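Local coordinates for protein-glutamate methylesterase/protein-glutamine glutaminase (Thermotoga maritima, PDB 3SFT) that supplies the catalytic domain of CheB, which hydrolyses glutamate methyl esters on chemoreceptors and probably also deamidates specific receptor glutamines in chemotaxis signalling, at residues P19-L22 / D23-I26; K49-A52 / M53-D56; V162-G165 / M166-S169; V179-A182 / Y183-P186. All coordinates share one frame; numbering follows the deposited sequence.

Interaction 1 (P19-L22 / D23-I26)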
ATOM      1  N   PRO A  19      -1.191 -11.640   2.087  1.00 18.69           N
ATOM      2  CA  PRO A  19      -1.714 -11.766   3.453  1.00 18.84           C
ATOM      3  C   PRO A  19      -0.698 -12.310   4.463  1.00 19.23           C
ATOM      4  O   PRO A  19      -0.649 -11.852   5.605  1.00 19.36           O
ATOM      5  CB  PRO A  19      -2.896 -12.709   3.268  1.00 19.32           C
ATOM      6  CG  PRO A  19      -3.417 -12.291   1.918  1.00 20.48           C
ATOM      7  CD  PRO A  19      -2.150 -12.189   1.110  1.00 18.38           C
ATOM      8  N   ARG A  20       0.111 -13.278   4.037  1.00 19.54           N
ATOM      9  CA  ARG A  20       1.126 -13.866   4.901  1.00 19.92           C
ATOM     10  C   ARG A  20       2.175 -12.823   5.324  1.00 19.87           C
ATOM     11  O   ARG A  20       2.597 -12.796   6.480  1.00 19.08           O
ATOM     12  CB  ARG A  20       1.810 -15.047   4.199  1.00 23.29           C
ATOM     13  CG  ARG A  20       2.682 -15.882   5.129  1.00 26.93           C
ATOM     14  CD  ARG A  20       3.423 -16.996   4.403  1.00 29.95           C
ATOM     15  NE  ARG A  20       4.535 -16.480   3.611  1.00 36.35           N
ATOM     16  CZ  ARG A  20       5.781 -16.946   3.654  1.00 35.28           C
ATOM     17  NH1 ARG A  20       6.104 -17.952   4.455  1.00 35.78           N
ATOM     18  NH2 ARG A  20       6.709 -16.405   2.880  1.00 37.19           N
ATOM     19  N   SER A  21       2.604 -11.977   4.392  1.00 18.75           N
ATOM     20  CA  SER A  21       3.597 -10.954   4.718  1.00 19.17           C
ATOM     21  C   SER A  21       2.989  -9.799   5.500  1.00 17.17           C
ATOM     22  O   SER A  21       3.638  -9.231   6.380  1.00 17.04           O
ATOM     23  CB  SER A  21       4.292 -10.442   3.465  1.00 16.71           C
ATOM     24  OG  SER A  21       5.158 -11.440   2.964  1.00 18.93           O
ATOM     25  N   LEU A  22       1.738  -9.476   5.193  1.00 16.83           N
ATOM     26  CA  LEU A  22       1.028  -8.406   5.890  1.00 17.74           C
ATOM     27  C   LEU A  22       0.837  -8.769   7.365  1.00 18.60           C
ATOM     28  O   LEU A  22       0.803  -7.888   8.223  1.00 17.08           O
ATOM     29  CB  LEU A  22      -0.318  -8.128   5.220  1.00 16.87           C
ATOM     30  CG  LEU A  22      -0.243  -7.367   3.892  1.00 17.94           C
ATOM     31  CD1 LEU A  22      -1.555  -7.486   3.133  1.00 18.58           C
ATOM     32  CD2 LEU A  22       0.091  -5.912   4.159  1.00 15.85           C
ATOM     33  N   ASP A  23       0.751 -10.071   7.649  1.00 20.60           N
ATOM     34  CA  ASP A  23       0.597 -10.566   9.020  1.00 22.83           C
ATOM     35  C   ASP A  23       1.823 -10.233   9.854  1.00 23.12           C
ATOM     36  O   ASP A  23       1.737 -10.161  11.075  1.00 23.52           O
ATOM     37  CB  ASP A  23       0.408 -12.089   9.046  1.00 25.27           C
ATOM     38  CG  ASP A  23      -0.980 -12.524   8.628  1.00 26.49           C
ATOM     39  OD1 ASP A  23      -1.903 -11.683   8.575  1.00 26.84           O
ATOM     40  OD2 ASP A  23      -1.143 -13.730   8.352  1.00 27.93           O
ATOM     41  N   MET A  24       2.970 -10.096   9.190  1.00 22.96           N
ATOM     42  CA  MET A  24       4.226  -9.762   9.858  1.00 23.99           C
ATOM     43  C   MET A  24       4.414  -8.246   9.948  1.00 22.81           C
ATOM     44  O   MET A  24       5.333  -7.771  10.616  1.00 24.70           O
ATOM     45  CB  MET A  24       5.414 -10.346   9.086  1.00 24.41           C
ATOM     46  CG  MET A  24       5.467 -11.860   8.990  1.00 27.78           C
ATOM     47  SD  MET A  24       6.993 -12.425   8.155  1.00 33.05           S
ATOM     48  CE  MET A  24       6.319 -13.066   6.625  1.00 30.70           C
ATOM     49  N   ILE A  25       3.537  -7.491   9.290  1.00 22.31           N
ATOM     50  CA  ILE A  25       3.644  -6.031   9.264  1.00 20.47           C
ATOM     51  C   ILE A  25       2.577  -5.273  10.051  1.00 20.49           C
ATOM     52  O   ILE A  25       2.873  -4.639  11.062  1.00 22.36           O
ATOM     53  CB  ILE A  25       3.634  -5.502   7.806  1.00 17.11           C
ATOM     54  CG1 ILE A  25       4.713  -6.199   6.977  1.00 15.07           C
ATOM     55  CG2 ILE A  25       3.857  -3.991   7.785  1.00 15.98           C
ATOM     56  CD1 ILE A  25       4.688  -5.815   5.513  1.00 14.09           C
ATOM     57  N   ILE A  26       1.345  -5.319   9.552  1.00 21.32           N
ATOM     58  CA  ILE A  26       0.218  -4.616  10.160  1.00 21.57           C
ATOM     59  C   ILE A  26      -0.003  -4.854  11.661  1.00 23.01           C
ATOM     60  O   ILE A  26      -0.186  -3.896  12.413  1.00 22.70           O
ATOM     61  CB  ILE A  26      -1.083  -4.883   9.364  1.00 19.91           C
ATOM     62  CG1 ILE A  26      -0.863  -4.523   7.891  1.00 18.87           C
ATOM     63  CG2 ILE A  26      -2.257  -4.082   9.943  1.00 19.80           C
ATOM     64  CD1 ILE A  26      -0.381  -3.095   7.657  1.00 16.42           C
TER

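Interaction 2 (K49-A52 / M53-D56)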
ATOM      1  N   LYS A  49     -12.536  -8.099   1.527  1.00 38.63           N
ATOM      2  CA  LYS A  49     -13.181  -7.893   2.823  1.00 39.09           C
ATOM      3  C   LYS A  49     -12.698  -8.909   3.867  1.00 38.12           C
ATOM      4  O   LYS A  49     -12.637  -8.599   5.063  1.00 37.54           O
ATOM      5  CB  LYS A  49     -14.701  -7.990   2.666  1.00 42.52           C
ATOM      6  CG  LYS A  49     -15.484  -7.894   3.967  1.00 46.71           C
ATOM      7  CD  LYS A  49     -16.050  -6.502   4.201  1.00 50.82           C
ATOM      8  CE  LYS A  49     -16.722  -6.411   5.564  1.00 52.93           C
ATOM      9  NZ  LYS A  49     -17.461  -7.667   5.904  1.00 53.89           N
ATOM     10  N   SER A  50     -12.355 -10.117   3.416  1.00 35.80           N
ATOM     11  CA  SER A  50     -11.874 -11.163   4.321  1.00 33.71           C
ATOM     12  C   SER A  50     -10.531 -10.737   4.897  1.00 30.14           C
ATOM     13  O   SER A  50     -10.267 -10.912   6.088  1.00 29.53           O
ATOM     14  CB  SER A  50     -11.734 -12.508   3.593  1.00 34.78           C
ATOM     15  OG  SER A  50     -10.682 -12.489   2.640  1.00 35.78           O
ATOM     16  N   LEU A  51      -9.705 -10.148   4.039  1.00 26.99           N
ATOM     17  CA  LEU A  51      -8.391  -9.659   4.424  1.00 23.79           C
ATOM     18  C   LEU A  51      -8.507  -8.593   5.513  1.00 24.09           C
ATOM     19  O   LEU A  51      -7.757  -8.620   6.490  1.00 23.04           O
ATOM     20  CB  LEU A  51      -7.662  -9.091   3.207  1.00 22.75           C
ATOM     21  CG  LEU A  51      -6.254  -8.563   3.470  1.00 22.17           C
ATOM     22  CD1 LEU A  51      -5.396  -9.641   4.121  1.00 18.38           C
ATOM     23  CD2 LEU A  51      -5.641  -8.087   2.165  1.00 23.28           C
ATOM     24  N   ALA A  52      -9.459  -7.675   5.351  1.00 24.42           N
ATOM     25  CA  ALA A  52      -9.677  -6.610   6.332  1.00 24.39           C
ATOM     26  C   ALA A  52      -9.972  -7.203   7.703  1.00 23.71           C
ATOM     27  O   ALA A  52      -9.348  -6.825   8.694  1.00 24.69           O
ATOM     28  CB  ALA A  52     -10.822  -5.696   5.887  1.00 23.19           C
ATOM     29  N   MET A  53     -10.890  -8.164   7.747  1.00 25.41           N
ATOM     30  CA  MET A  53     -11.264  -8.821   9.001  1.00 27.49           C
ATOM     31  C   MET A  53     -10.097  -9.574   9.627  1.00 26.12           C
ATOM     32  O   MET A  53      -9.878  -9.502  10.837  1.00 27.59           O
ATOM     33  CB  MET A  53     -12.433  -9.781   8.778  1.00 31.94           C
ATOM     34  CG  MET A  53     -13.768  -9.097   8.526  1.00 36.71           C
ATOM     35  SD  MET A  53     -15.112 -10.297   8.369  1.00 44.74           S
ATOM     36  CE  MET A  53     -15.088 -10.594   6.613  1.00 39.11           C
ATOM     37  N   ARG A  54      -9.358 -10.298   8.790  1.00 25.22           N
ATOM     38  CA  ARG A  54      -8.194 -11.070   9.219  1.00 23.35           C
ATOM     39  C   ARG A  54      -7.185 -10.185   9.955  1.00 23.44           C
ATOM     40  O   ARG A  54      -6.751 -10.517  11.062  1.00 22.76           O
ATOM     41  CB  ARG A  54      -7.530 -11.700   7.993  1.00 23.69           C
ATOM     42  CG  ARG A  54      -6.171 -12.360   8.225  1.00 23.52           C
ATOM     43  CD  ARG A  54      -5.383 -12.339   6.920  1.00 24.02           C
ATOM     44  NE  ARG A  54      -4.141 -13.106   6.967  1.00 22.69           N
ATOM     45  CZ  ARG A  54      -3.918 -14.197   6.241  1.00 22.91           C
ATOM     46  NH1 ARG A  54      -4.860 -14.655   5.423  1.00 21.24           N
ATOM     47  NH2 ARG A  54      -2.729 -14.782   6.265  1.00 21.66           N
ATOM     48  N   LEU A  55      -6.824  -9.060   9.340  1.00 22.90           N
ATOM     49  CA  LEU A  55      -5.863  -8.124   9.923  1.00 22.44           C
ATOM     50  C   LEU A  55      -6.426  -7.304  11.095  1.00 24.10           C
ATOM     51  O   LEU A  55      -5.703  -6.984  12.038  1.00 25.25           O
ATOM     52  CB  LEU A  55      -5.309  -7.188   8.844  1.00 20.85           C
ATOM     53  CG  LEU A  55      -4.486  -7.830   7.721  1.00 18.17           C
ATOM     54  CD1 LEU A  55      -4.117  -6.772   6.708  1.00 17.70           C
ATOM     55  CD2 LEU A  55      -3.230  -8.498   8.295  1.00 16.34           C
ATOM     56  N   ASP A  56      -7.710  -6.967  11.040  1.00 25.39           N
ATOM     57  CA  ASP A  56      -8.331  -6.197  12.113  1.00 27.55           C
ATOM     58  C   ASP A  56      -8.322  -6.991  13.419  1.00 27.74           C
ATOM     59  O   ASP A  56      -8.115  -6.427  14.491  1.00 27.90           O
ATOM     60  CB  ASP A  56      -9.768  -5.820  11.743  1.00 28.75           C
ATOM     61  CG  ASP A  56     -10.369  -4.801  12.698  1.00 31.45           C
ATOM     62  OD1 ASP A  56      -9.850  -3.669  12.768  1.00 32.22           O
ATOM     63  OD2 ASP A  56     -11.358  -5.134  13.386  1.00 34.49           O
TER

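Interaction 3 (V162-G165 / M166-S169)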
ATOM      1  N   VAL A 162       6.677 -15.061  -1.042  1.00 17.81           N
ATOM      2  CA  VAL A 162       6.228 -16.335  -1.572  1.00 17.55           C
ATOM      3  C   VAL A 162       6.678 -16.271  -3.039  1.00 16.73           C
ATOM      4  O   VAL A 162       7.249 -17.226  -3.568  1.00 14.88           O
ATOM      5  CB  VAL A 162       4.701 -16.504  -1.456  1.00 16.33           C
ATOM      6  CG1 VAL A 162       4.263 -17.783  -2.149  1.00 16.44           C
ATOM      7  CG2 VAL A 162       4.308 -16.564   0.017  1.00 16.21           C
ATOM      8  N   VAL A 163       6.488 -15.100  -3.647  1.00 16.99           N
ATOM      9  CA  VAL A 163       6.893 -14.839  -5.029  1.00 17.72           C
ATOM     10  C   VAL A 163       7.661 -13.512  -5.067  1.00 18.98           C
ATOM     11  O   VAL A 163       7.110 -12.448  -4.784  1.00 19.63           O
ATOM     12  CB  VAL A 163       5.688 -14.768  -6.004  1.00 16.61           C
ATOM     13  CG1 VAL A 163       6.168 -14.389  -7.389  1.00 16.08           C
ATOM     14  CG2 VAL A 163       4.981 -16.118  -6.081  1.00 17.56           C
ATOM     15  N   PHE A 164       8.939 -13.588  -5.413  1.00 19.93           N
ATOM     16  CA  PHE A 164       9.799 -12.413  -5.476  1.00 21.63           C
ATOM     17  C   PHE A 164       9.733 -11.799  -6.868  1.00 22.69           C
ATOM     18  O   PHE A 164      10.726 -11.778  -7.586  1.00 27.03           O
ATOM     19  CB  PHE A 164      11.238 -12.827  -5.148  1.00 22.09           C
ATOM     20  CG  PHE A 164      12.181 -11.675  -4.923  1.00 23.29           C
ATOM     21  CD1 PHE A 164      11.863 -10.659  -4.026  1.00 20.41           C
ATOM     22  CD2 PHE A 164      13.416 -11.639  -5.568  1.00 23.61           C
ATOM     23  CE1 PHE A 164      12.763  -9.633  -3.772  1.00 19.86           C
ATOM     24  CE2 PHE A 164      14.322 -10.612  -5.316  1.00 22.58           C
ATOM     25  CZ  PHE A 164      13.992  -9.609  -4.415  1.00 21.89           C
ATOM     26  N   GLY A 165       8.548 -11.352  -7.267  1.00 22.26           N
ATOM     27  CA  GLY A 165       8.394 -10.746  -8.577  1.00 19.18           C
ATOM     28  C   GLY A 165       8.204  -9.249  -8.471  1.00 17.44           C
ATOM     29  O   GLY A 165       9.023  -8.480  -8.974  1.00 17.78           O
ATOM     30  N   MET A 166       7.132  -8.831  -7.801  1.00 16.49           N
ATOM     31  CA  MET A 166       6.838  -7.411  -7.636  1.00 15.77           C
ATOM     32  C   MET A 166       7.974  -6.627  -6.983  1.00 16.59           C
ATOM     33  O   MET A 166       8.369  -5.578  -7.493  1.00 18.06           O
ATOM     34  CB  MET A 166       5.499  -7.208  -6.911  1.00 15.33           C
ATOM     35  CG  MET A 166       4.301  -7.609  -7.786  1.00 20.55           C
ATOM     36  SD  MET A 166       2.649  -7.538  -7.046  1.00 20.96           S
ATOM     37  CE  MET A 166       2.991  -6.743  -5.468  1.00 24.88           C
ATOM     38  N   PRO A 167       8.532  -7.130  -5.859  1.00 17.25           N
ATOM     39  CA  PRO A 167       9.632  -6.404  -5.213  1.00 17.55           C
ATOM     40  C   PRO A 167      10.874  -6.372  -6.109  1.00 19.44           C
ATOM     41  O   PRO A 167      11.552  -5.342  -6.219  1.00 18.69           O
ATOM     42  CB  PRO A 167       9.896  -7.230  -3.954  1.00 17.58           C
ATOM     43  CG  PRO A 167       8.564  -7.864  -3.664  1.00 17.38           C
ATOM     44  CD  PRO A 167       8.117  -8.284  -5.037  1.00 15.30           C
ATOM     45  N   LYS A 168      11.169  -7.503  -6.747  1.00 19.71           N
ATOM     46  CA  LYS A 168      12.328  -7.592  -7.627  1.00 21.70           C
ATOM     47  C   LYS A 168      12.259  -6.584  -8.767  1.00 20.03           C
ATOM     48  O   LYS A 168      13.262  -5.955  -9.103  1.00 20.57           O
ATOM     49  CB  LYS A 168      12.486  -9.006  -8.198  1.00 22.98           C
ATOM     50  CG  LYS A 168      13.741  -9.162  -9.035  1.00 28.04           C
ATOM     51  CD  LYS A 168      14.120 -10.615  -9.280  1.00 32.41           C
ATOM     52  CE  LYS A 168      13.543 -11.152 -10.574  1.00 36.05           C
ATOM     53  NZ  LYS A 168      14.166 -12.467 -10.917  1.00 41.43           N
ATOM     54  N   SER A 169      11.079  -6.443  -9.365  1.00 18.66           N
ATOM     55  CA  SER A 169      10.894  -5.506 -10.467  1.00 19.26           C
ATOM     56  C   SER A 169      11.173  -4.075 -10.007  1.00 19.40           C
ATOM     57  O   SER A 169      11.764  -3.285 -10.743  1.00 18.71           O
ATOM     58  CB  SER A 169       9.480  -5.621 -11.032  1.00 18.60           C
ATOM     59  OG  SER A 169       9.260  -4.641 -12.026  1.00 20.98           O
TER

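Interaction 4 (V179-A182 / Y183-P186)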
ATOM      1  N   VAL A 179      15.408  -2.690   1.145  1.00 22.48           N
ATOM      2  CA  VAL A 179      15.015  -4.041   0.760  1.00 21.67           C
ATOM      3  C   VAL A 179      15.005  -4.745   2.108  1.00 21.12           C
ATOM      4  O   VAL A 179      16.059  -4.986   2.695  1.00 22.24           O
ATOM      5  CB  VAL A 179      16.044  -4.690  -0.189  1.00 21.08           C
ATOM      6  CG1 VAL A 179      15.593  -6.099  -0.560  1.00 18.60           C
ATOM      7  CG2 VAL A 179      16.195  -3.839  -1.452  1.00 18.99           C
ATOM      8  N   LEU A 180      13.813  -5.030   2.620  1.00 21.32           N
ATOM      9  CA  LEU A 180      13.688  -5.634   3.942  1.00 21.34           C
ATOM     10  C   LEU A 180      12.725  -6.801   4.052  1.00 20.77           C
ATOM     11  O   LEU A 180      11.689  -6.831   3.389  1.00 20.69           O
ATOM     12  CB  LEU A 180      13.212  -4.564   4.933  1.00 21.54           C
ATOM     13  CG  LEU A 180      14.008  -3.268   5.099  1.00 21.31           C
ATOM     14  CD1 LEU A 180      13.113  -2.216   5.719  1.00 22.73           C
ATOM     15  CD2 LEU A 180      15.236  -3.508   5.959  1.00 21.82           C
ATOM     16  N   PRO A 181      13.066  -7.796   4.888  1.00 20.17           N
ATOM     17  CA  PRO A 181      12.154  -8.932   5.043  1.00 18.71           C
ATOM     18  C   PRO A 181      10.921  -8.337   5.729  1.00 18.58           C
ATOM     19  O   PRO A 181      11.031  -7.336   6.438  1.00 19.52           O
ATOM     20  CB  PRO A 181      12.940  -9.882   5.945  1.00 16.53           C
ATOM     21  CG  PRO A 181      13.856  -8.977   6.710  1.00 19.22           C
ATOM     22  CD  PRO A 181      14.308  -8.007   5.648  1.00 18.71           C
ATOM     23  N   ALA A 182       9.752  -8.908   5.471  1.00 19.61           N
ATOM     24  CA  ALA A 182       8.497  -8.393   6.021  1.00 19.57           C
ATOM     25  C   ALA A 182       8.517  -7.983   7.488  1.00 19.67           C
ATOM     26  O   ALA A 182       8.028  -6.907   7.832  1.00 21.27           O
ATOM     27  CB  ALA A 182       7.366  -9.379   5.764  1.00 18.55           C
ATOM     28  N   TYR A 183       9.095  -8.821   8.345  1.00 20.44           N
ATOM     29  CA  TYR A 183       9.157  -8.537   9.779  1.00 20.15           C
ATOM     30  C   TYR A 183       9.958  -7.290  10.176  1.00 20.80           C
ATOM     31  O   TYR A 183       9.747  -6.738  11.259  1.00 21.21           O
ATOM     32  CB  TYR A 183       9.634  -9.771  10.563  1.00 20.55           C
ATOM     33  CG  TYR A 183      10.974 -10.342  10.130  1.00 18.47           C
ATOM     34  CD1 TYR A 183      12.171  -9.829  10.638  1.00 17.62           C
ATOM     35  CD2 TYR A 183      11.041 -11.403   9.229  1.00 17.60           C
ATOM     36  CE1 TYR A 183      13.401 -10.361  10.259  1.00 16.56           C
ATOM     37  CE2 TYR A 183      12.262 -11.941   8.842  1.00 16.61           C
ATOM     38  CZ  TYR A 183      13.439 -11.414   9.363  1.00 17.13           C
ATOM     39  OH  TYR A 183      14.653 -11.938   8.987  1.00 18.84           O
ATOM     40  N   LYS A 184      10.885  -6.853   9.324  1.00 20.05           N
ATOM     41  CA  LYS A 184      11.664  -5.651   9.625  1.00 20.46           C
ATOM     42  C   LYS A 184      11.020  -4.384   9.060  1.00 20.68           C
ATOM     43  O   LYS A 184      11.445  -3.272   9.371  1.00 20.68           O
ATOM     44  CB  LYS A 184      13.103  -5.775   9.116  1.00 21.52           C
ATOM     45  CG  LYS A 184      14.033  -6.529  10.064  1.00 23.57           C
ATOM     46  CD  LYS A 184      15.475  -6.470   9.587  1.00 25.11           C
ATOM     47  CE  LYS A 184      16.432  -7.144  10.569  1.00 26.40           C
ATOM     48  NZ  LYS A 184      16.509  -6.427  11.878  1.00 25.09           N
ATOM     49  N   ILE A 185      10.004  -4.565   8.222  1.00 19.34           N
ATOM     50  CA  ILE A 185       9.295  -3.447   7.605  1.00 18.38           C
ATOM     51  C   ILE A 185       8.548  -2.558   8.615  1.00 18.09           C
ATOM     52  O   ILE A 185       8.627  -1.337   8.525  1.00 18.98           O
ATOM     53  CB  ILE A 185       8.355  -3.938   6.462  1.00 15.21           C
ATOM     54  CG1 ILE A 185       9.198  -4.547   5.333  1.00 14.38           C
ATOM     55  CG2 ILE A 185       7.491  -2.794   5.927  1.00 13.62           C
ATOM     56  CD1 ILE A 185       8.419  -4.871   4.060  1.00 12.28           C
ATOM     57  N   PRO A 186       7.822  -3.151   9.587  1.00 20.00           N
ATOM     58  CA  PRO A 186       7.094  -2.350  10.584  1.00 20.11           C
ATOM     59  C   PRO A 186       8.038  -1.426  11.345  1.00 21.46           C
ATOM     60  O   PRO A 186       7.713  -0.270  11.619  1.00 21.02           O
ATOM     61  CB  PRO A 186       6.550  -3.412  11.540  1.00 20.55           C
ATOM     62  CG  PRO A 186       6.369  -4.580  10.686  1.00 20.20           C
ATOM     63  CD  PRO A 186       7.591  -4.588   9.820  1.00 18.42           C
TER

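Interaction 1 (P19-L22 / D23-I26)
The carboxylate of Asp23 turns one flat face to the backbone carbonyl of Pro19, whose O stands almost directly over CG at 3.1 Å. Both groups are acceptors, so this is a close approach and not a hydrogen bond. OD2 is held by a salt bridge to Arg54 of helix 48-58; beside OD1 the Leu55 side chain packs without bonding. CG of Asp23 leans beside its own backbone N (chi1 -76°), which folds the group back over the preceding turn. Pro19 O is nonetheless used, by Asp23 N at 3.1 Å.

Beyond this point the backbone bonding changes span. Met24 N reaches Ser21 O at 3.0 Å, a three-residue step. Leu22 O is gripped twice, by Ile26 N in the carbonyl plane at 2.9 Å and by Ile25 N from above it. CG1 of Ile25 packs on Ser21 O at 3.3 Å, while Leu22 and Ile26 lie side by side, CD2 to CG1 4.1 Å. Ser21 OG finds its partner in Glu156.

Such mixed three- and four-residue bonding is common where a helix gives way to a turn. Helix 18-22 belongs to the beta-alpha-beta unit joining parallel strands 9-14 and 37-41 of this doubly wound fold, just after Ser15, the predicted active-site serine.

Interaction 2 (K49-A52 / M53-D56)
Four successive alpha-helical bonds, Met53 N to Lys49 O through Asp56 N to Ala52 O, carry the backbone without a break, and that of Leu55 N to Leu51 O, at 3.0 Å and 169°, is close to straight. On the exposed side Lys49 and Met53 cross obliquely. The thioether chain bends at its last torsion (chi3 -91°), bringing CE back to 3.5 Å from Lys49 O and 3.8 Å from Lys49 CG, where the methyl meets the lysine at CG and again near NZ, across the bend of its chain.

The inner side is different. Leu51 and Leu55, one turn apart, point the same way with their CD1 methyls 4.1 Å from each other. Leu51 CD1 also meets Arg54 CD at 3.9 Å. Arg54 runs out extended from CG to NE, which lets its aliphatic stem pass the leucine and its guanidinium reach Asp23.

Ser50 OG bonds back to Phe47 O near the start of the helix, and Asp56 OD1 takes the backbone N-H of Val63. Two elements flank helix 48-58: Leu51 and Arg54 rest on Pro19 of helix 18-22, while Lys49, Leu55 and Asp56 touch strand 62-65, an outermost strand of the parallel sheet.

Interaction 3 (V162-G165 / M166-S169)
Gly165, Phe164 and Lys168 bury the most surface where the loop runs into helix 166-172. The Phe164 ring takes Lys168 CB over one face, in a CH-pi contact 3.9 Å from the centroid and 18° off the ring normal. The two side chains cross at about a right angle, and the lysine carries on past the ring, its CD 3.9 Å from Phe164 CD2. Pro167 CB comes in obliquely at CE1, 3.7 Å away. The ring reaches the helix because its CG is anti to the backbone N (chi1 -169°).

The backbone turns sharply just here. Phe164 is the centre of an inverse gamma turn, closed by a weak bond from Gly165 N to Val163 O. Gly165 O then accepts from Ser169 N at 2.9 Å, nearly along the C=O axis, an early bond of the helix; Pro167, in the first turn, has no N-H to offer. Ser169 OG turns to Thr140.

With the ring gone, as in an alanine here in place of Phe164, Lys168 CB and Pro167 CB would probably lose their aromatic cover and the lysine stem could move more freely.

The side chain of Met166 lies about 4 Å from those of the predicted active-site residues Ser15 and His42. The joint itself rests on CH-pi and carbon packing, with the Ser169 N to Gly165 O bond beside it, and the charged end of Lys168 leads away, so its charge plays little part.

Interaction 4 (V179-A182 / Y183-P186)
Pro181 lies over one face of the Tyr183 ring, the two side chains meeting at a slant. Its CG stands 3.6 Å above the ring plane, shifted toward the rim on the hydroxyl side, and makes a CH-pi contact 23° off the ring normal; CB touches CE2 at 3.6 Å. Tyr183 manages this through its first torsion: CG sits between the backbone N and the carbonyl carbon, the crowded position (chi1 56°), which swings the ring back against a residue only two places earlier. Its OH bonds to Glu159, fixing the far end of the ring.

Lys184 runs past the proline, CB to Pro181 CG 4.1 Å. Lys184 N closes the turn on Pro181 O at 2.9 Å, from above the carbonyl plane. Ile185 N bonds to Ala182 O at 3.1 Å and only weakly to Pro181 O.

Ile185 fills the inner side of the bend. Its CG1 approaches Leu180 CB at 4.0 Å, and its CB rests on Ala182 O at 3.3 Å. Cutting the Ile185 side chain back to an alanine is likely to open a gap between Leu180 and the start of the turn, and to deprive Ile154 and Leu132, which also pack on it, of a buried neighbour.

Pro186 has no N-H to donate, and its CD packs against Ala182 O at 3.1 Å. The whole is a tight strand-to-helix turn, the last connection of a doubly wound alpha/beta fold: it leads from strand 178-180, an outermost strand of the parallel sheet, into the C-terminal helix 185-192.

Interaction 1 meets interaction 2 along helix 48-58, with Pro19 packing on it from helix 18-22 and the charged pair lying just past that helix. Interactions 1 and 4 also touch, but through carbon and backbone alone, where Ile25 meets Pro186 and Ala182. Interaction 3 reaches this cluster by Arg20 lying against Val162, and it alone borders the predicted catalytic residues. All four are partly buried; interaction 2, a regular helix, has the most exposed side chains, whereas interaction 1 has the most buried ones. Interactions 3 and 4, both helix entrances, add an aromatic ring under aliphatic carbon; interactions 1, 2 and 4 each hold an aliphatic pair.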